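PDB 4MI2: putative enoyl-CoA hydratase/isomerase from Mycobacterium abscessus, which probably isomerises coenzyme A thioesters as a crotonase-family enzyme, perhaps converting ring-epoxidised phenylacetyl-CoA during phenylacetate degradation. Local coordinates for residues A8-S12 / A43-A47; V18-D24 / A55-A61. All blocks are in the same frame, centred on the assembly; numbering follows the deposited sequence.

In the fold
From the N terminus the chain lays down strand 9-13 at one edge of the six-stranded mixed sheet, turns back into the antiparallel strand 18-23, continues into helix 34-49 and returns as strand 55-60. Contact 1 closes the first loop, bringing the helix back over the edge strand; contact 2 closes the second, setting strand 55-60 alongside strand 18-23. Because their segments alternate along the sequence, the two loops cross. Their centres lie about 8 Å apart, and they meet directly: Leu44 CD2 is 3.6 Å from Ile21 CD1, while strands 9-13 and 18-23 are sheet neighbours. Edge strand, hairpin partner, crossover helix and strand 55-60 are thereby tied together at one edge of the crotonase-like sheet.

Contact 1 (A8-S12 / A43-A47); sequences AVAYS and ALLAA
Ala43 meets the edge strand at two side chains, its CB lying 4.3 Å from Val9 CG1 and 3.9 Å from Tyr11 CD1. The contact is a worked example of helix-on-sheet packing through alanines: strand 9-12 and helix 43-47 run nearly parallel, 13° apart, with axes 9.4 Å from each other, and the alanine methyls and backbone of residues 43-47 pack directly against one large ring. Tyr11 supplies that ring. With CG anti to the backbone N (chi1 179°), the phenol is carried out along the helix side, where CE1 passes 3.5 Å from Ala43 O. Further on, Ala46 directs its methyl at the strand, and CB packs 3.7 Å from Tyr11 CZ, near the hydroxyl-bearing end of the ring. Ala47 lies beside the outer part of the ring: its CB is 4.0 Å from Tyr11 OH, and Tyr11 OH comes within 3.3 Å of Ala47 N, at an angle too poor for a hydrogen bond. That amide already serves the helix, donating to Ala43 O. On the strand side, Val9 N is hydrogen-bonded to the carboxylate of Glu39, one polar tie between the edge strand and an earlier turn of the same helix. Between the two segments themselves no hydrogen bond forms, so across this contact the phenol meets the helix through van der Waals packing, consistent with an attachment that depends on fit rather than on directional bonding.

Contact 2 (V18-D24 / A55-A61); sequences VAAIVLD and AVVMSAA
Val18, paired with Ala55, sends CG1 diagonally to 3.6 Å from Val57 CG1, at the start of the parallel pairing in a beta-alpha-beta unit whose two strands are joined through helix 34-49. Strand 18-23 runs beside strand 55-60 in the regular parallel pattern, in which alternate residues of the first strand use both their N-H and C=O groups across the seam. Ala19 is the first of these, donating to Ala55 O and accepting from Val57 N. Ala20 lies with Val18, Val22 and Val57 on the face where helix 195-207 covers Val18 and Val57. Ile21 repeats the pair of hydrogen bonds, its N reaching Val57 O and its O taking Ser59 N. On the other face, the one covered by helix 34-49, its CD1 extends to 4.1 Å from Val56 CG1. Val22 turns its methyls to the serine hydroxyl, with CG2 3.5 Å from Ser59 OG. Leu23 closes the bonded series: its N donates to Ser59 O, its O accepts from Ala61 N, and its CB rests 3.9 Å from Ala60 CB. Beyond the strand, Asp24 swings its carboxylate back, placing OD1 3.5 Å from Ala61 CB.

Contact 1 (A8-S12 / A43-A47)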
loop_
_atom_site.group_PDB
_atom_site.type_symbol
_atom_site.label_atom_id
_atom_site.label_comp_id
_atom_site.label_asym_id
_atom_site.label_seq_id
_atom_site.Cartn_x
_atom_site.Cartn_y
_atom_site.Cartn_z
ATOM N N ALA B 8 -17.173 -32.288 -8.355
ATOM C CA ALA B 8 -15.963 -31.808 -7.641
ATOM C C ALA B 8 -16.091 -30.371 -7.084
ATOM O O ALA B 8 -15.569 -30.054 -6.010
ATOM C CB ALA B 8 -14.744 -31.908 -8.547
ATOM N N VAL B 9 -16.766 -29.504 -7.831
ATOM C CA VAL B 9 -17.107 -28.170 -7.359
ATOM C C VAL B 9 -18.625 -28.007 -7.445
ATOM O O VAL B 9 -19.201 -28.211 -8.503
ATOM C CB VAL B 9 -16.408 -27.084 -8.202
ATOM C CG1 VAL B 9 -16.824 -25.691 -7.745
ATOM C CG2 VAL B 9 -14.894 -27.237 -8.122
ATOM N N ALA B 10 -19.274 -27.668 -6.336
ATOM C CA ALA B 10 -20.725 -27.468 -6.336
ATOM C C ALA B 10 -21.045 -26.027 -6.691
ATOM O O ALA B 10 -20.394 -25.104 -6.203
ATOM C CB ALA B 10 -21.326 -27.820 -4.980
ATOM N N TYR B 11 -22.044 -25.841 -7.546
ATOM C CA TYR B 11 -22.513 -24.521 -7.934
ATOM C C TYR B 11 -24.023 -24.450 -7.793
ATOM O O TYR B 11 -24.736 -25.366 -8.212
ATOM C CB TYR B 11 -22.123 -24.222 -9.382
ATOM C CG TYR B 11 -22.593 -22.874 -9.881
ATOM C CD1 TYR B 11 -21.921 -21.718 -9.534
ATOM C CD2 TYR B 11 -23.711 -22.758 -10.704
ATOM C CE1 TYR B 11 -22.336 -20.475 -9.989
ATOM C CE2 TYR B 11 -24.139 -21.518 -11.170
ATOM C CZ TYR B 11 -23.442 -20.377 -10.805
ATOM O OH TYR B 11 -23.848 -19.140 -11.247
ATOM N N SER B 12 -24.508 -23.361 -7.208
ATOM C CA SER B 12 -25.943 -23.067 -7.168
ATOM C C SER B 12 -26.183 -21.563 -7.027
ATOM O O SER B 12 -25.342 -20.839 -6.495
ATOM C CB SER B 12 -26.612 -23.802 -6.002
ATOM O OG SER B 12 -26.082 -23.361 -4.764
ATOM N N ALA B 43 -17.867 -22.748 -12.996
ATOM C CA ALA B 43 -18.669 -22.145 -11.930
ATOM C C ALA B 43 -18.458 -20.622 -11.863
ATOM O O ALA B 43 -19.435 -19.865 -11.761
ATOM C CB ALA B 43 -18.368 -22.788 -10.585
ATOM N N LEU B 44 -17.204 -20.176 -11.926
ATOM C CA LEU B 44 -16.902 -18.736 -11.925
ATOM C C LEU B 44 -17.448 -18.020 -13.173
ATOM O O LEU B 44 -17.989 -16.911 -13.079
ATOM C CB LEU B 44 -15.391 -18.489 -11.798
ATOM C CG LEU B 44 -14.752 -18.910 -10.472
ATOM C CD1 LEU B 44 -13.244 -19.051 -10.615
ATOM C CD2 LEU B 44 -15.096 -17.935 -9.350
ATOM N N LEU B 45 -17.313 -18.643 -14.336
ATOM C CA LEU B 45 -17.898 -18.066 -15.552
ATOM C C LEU B 45 -19.435 -17.982 -15.456
ATOM O O LEU B 45 -20.028 -16.975 -15.834
ATOM C CB LEU B 45 -17.460 -18.843 -16.797
ATOM C CG LEU B 45 -15.978 -18.708 -17.165
ATOM C CD1 LEU B 45 -15.626 -19.615 -18.339
ATOM C CD2 LEU B 45 -15.614 -17.266 -17.483
ATOM N N ALA B 46 -20.076 -19.025 -14.936
ATOM C CA ALA B 46 -21.528 -19.019 -14.776
ATOM C C ALA B 46 -21.931 -17.861 -13.868
ATOM O O ALA B 46 -22.779 -17.052 -14.227
ATOM C CB ALA B 46 -22.010 -20.341 -14.208
ATOM N N ALA B 47 -21.283 -17.764 -12.708
ATOM C CA ALA B 47 -21.542 -16.682 -11.752
ATOM C C ALA B 47 -21.381 -15.281 -12.357
ATOM O O ALA B 47 -22.167 -14.380 -12.067
ATOM C CB ALA B 47 -20.630 -16.825 -10.543
#

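Contact 2 (V18-D24 / A55-A61)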
loop_
_atom_site.group_PDB
_atom_site.type_symbol
_atom_site.label_atom_id
_atom_site.label_comp_id
_atom_site.label_asym_id
_atom_site.label_seq_id
_atom_site.Cartn_x
_atom_site.Cartn_y
_atom_site.Cartn_z
ATOM N N VAL B 18 -27.622 -15.153 -4.613
ATOM C CA VAL B 18 -26.308 -15.512 -4.113
ATOM C C VAL B 18 -25.843 -16.735 -4.884
ATOM O O VAL B 18 -26.508 -17.766 -4.842
ATOM C CB VAL B 18 -26.346 -15.874 -2.616
ATOM C CG1 VAL B 18 -24.979 -16.342 -2.142
ATOM C CG2 VAL B 18 -26.825 -14.689 -1.791
ATOM N N ALA B 19 -24.716 -16.625 -5.585
ATOM C CA ALA B 19 -24.099 -17.788 -6.213
ATOM C C ALA B 19 -23.137 -18.424 -5.227
ATOM O O ALA B 19 -22.213 -17.772 -4.743
ATOM C CB ALA B 19 -23.376 -17.409 -7.495
ATOM N N ALA B 20 -23.377 -19.696 -4.918
ATOM C CA ALA B 20 -22.528 -20.450 -4.014
ATOM C C ALA B 20 -21.587 -21.324 -4.835
ATOM O O ALA B 20 -22.045 -22.113 -5.659
ATOM C CB ALA B 20 -23.371 -21.302 -3.072
ATOM N N ILE B 21 -20.283 -21.158 -4.626
ATOM C CA ILE B 21 -19.268 -22.009 -5.239
ATOM C C ILE B 21 -18.560 -22.760 -4.111
ATOM O O ILE B 21 -17.916 -22.142 -3.259
ATOM C CB ILE B 21 -18.241 -21.182 -6.046
ATOM C CG1 ILE B 21 -18.951 -20.341 -7.119
ATOM C CG2 ILE B 21 -17.188 -22.094 -6.689
ATOM C CD1 ILE B 21 -18.023 -19.446 -7.921
ATOM N N VAL B 22 -18.701 -24.085 -4.080
ATOM C CA VAL B 22 -18.092 -24.885 -3.021
ATOM C C VAL B 22 -17.077 -25.872 -3.583
ATOM O O VAL B 22 -17.408 -26.711 -4.431
ATOM C CB VAL B 22 -19.144 -25.662 -2.193
ATOM C CG1 VAL B 22 -18.494 -26.308 -0.964
ATOM C CG2 VAL B 22 -20.290 -24.738 -1.782
ATOM N N LEU B 23 -15.843 -25.769 -3.090
ATOM C CA LEU B 23 -14.815 -26.769 -3.364
ATOM C C LEU B 23 -15.197 -28.019 -2.577
ATOM O O LEU B 23 -15.390 -27.949 -1.365
ATOM C CB LEU B 23 -13.430 -26.260 -2.934
ATOM C CG LEU B 23 -13.020 -24.880 -3.457
ATOM C CD1 LEU B 23 -11.600 -24.547 -3.035
ATOM C CD2 LEU B 23 -13.158 -24.794 -4.968
ATOM N N ASP B 24 -15.334 -29.148 -3.270
ATOM C CA ASP B 24 -15.907 -30.354 -2.680
ATOM C C ASP B 24 -15.079 -31.596 -3.016
ATOM O O ASP B 24 -15.578 -32.586 -3.538
ATOM C CB ASP B 24 -17.353 -30.510 -3.157
ATOM C CG ASP B 24 -18.191 -31.410 -2.257
ATOM O OD1 ASP B 24 -17.799 -31.720 -1.110
ATOM O OD2 ASP B 24 -19.286 -31.788 -2.701
ATOM N N ALA B 55 -24.432 -11.465 -5.608
ATOM C CA ALA B 55 -23.245 -11.687 -4.777
ATOM C C ALA B 55 -22.790 -13.126 -4.942
ATOM O O ALA B 55 -23.569 -13.988 -5.349
ATOM C CB ALA B 55 -23.528 -11.389 -3.305
ATOM N N VAL B 56 -21.525 -13.366 -4.610
ATOM C CA VAL B 56 -20.915 -14.680 -4.724
ATOM C C VAL B 56 -20.294 -15.057 -3.382
ATOM O O VAL B 56 -19.695 -14.217 -2.701
ATOM C CB VAL B 56 -19.830 -14.696 -5.813
ATOM C CG1 VAL B 56 -19.126 -16.044 -5.880
ATOM C CG2 VAL B 56 -20.437 -14.345 -7.156
ATOM N N VAL B 57 -20.460 -16.318 -2.997
ATOM C CA VAL B 57 -19.786 -16.838 -1.825
ATOM C C VAL B 57 -19.005 -18.092 -2.217
ATOM O O VAL B 57 -19.535 -19.029 -2.826
ATOM C CB VAL B 57 -20.735 -17.061 -0.618
ATOM C CG1 VAL B 57 -21.957 -17.881 -0.993
ATOM C CG2 VAL B 57 -19.988 -17.696 0.553
ATOM N N MET B 58 -17.725 -18.065 -1.878
ATOM C CA MET B 58 -16.799 -19.142 -2.159
ATOM C C MET B 58 -16.497 -19.835 -0.821
ATOM O O MET B 58 -16.155 -19.174 0.159
ATOM C CB MET B 58 -15.540 -18.535 -2.791
ATOM C CG MET B 58 -14.798 -19.397 -3.795
ATOM S SD MET B 58 -13.978 -18.418 -5.095
ATOM C CE MET B 58 -13.071 -17.198 -4.128
ATOM N N SER B 59 -16.668 -21.158 -0.779
ATOM C CA SER B 59 -16.383 -21.942 0.418
ATOM C C SER B 59 -15.822 -23.309 0.051
ATOM O O SER B 59 -15.632 -23.607 -1.126
ATOM C CB SER B 59 -17.650 -22.086 1.279
ATOM O OG SER B 59 -18.678 -22.749 0.570
ATOM N N ALA B 60 -15.538 -24.126 1.067
ATOM C CA ALA B 60 -14.901 -25.430 0.854
ATOM C C ALA B 60 -15.290 -26.465 1.919
ATOM O O ALA B 60 -15.370 -26.150 3.106
ATOM C CB ALA B 60 -13.395 -25.261 0.808
ATOM N N ALA B 61 -15.521 -27.702 1.480
ATOM C CA ALA B 61 -15.895 -28.801 2.370
ATOM C C ALA B 61 -14.685 -29.369 3.111
ATOM O O ALA B 61 -13.559 -29.336 2.610
ATOM C CB ALA B 61 -16.573 -29.904 1.573
#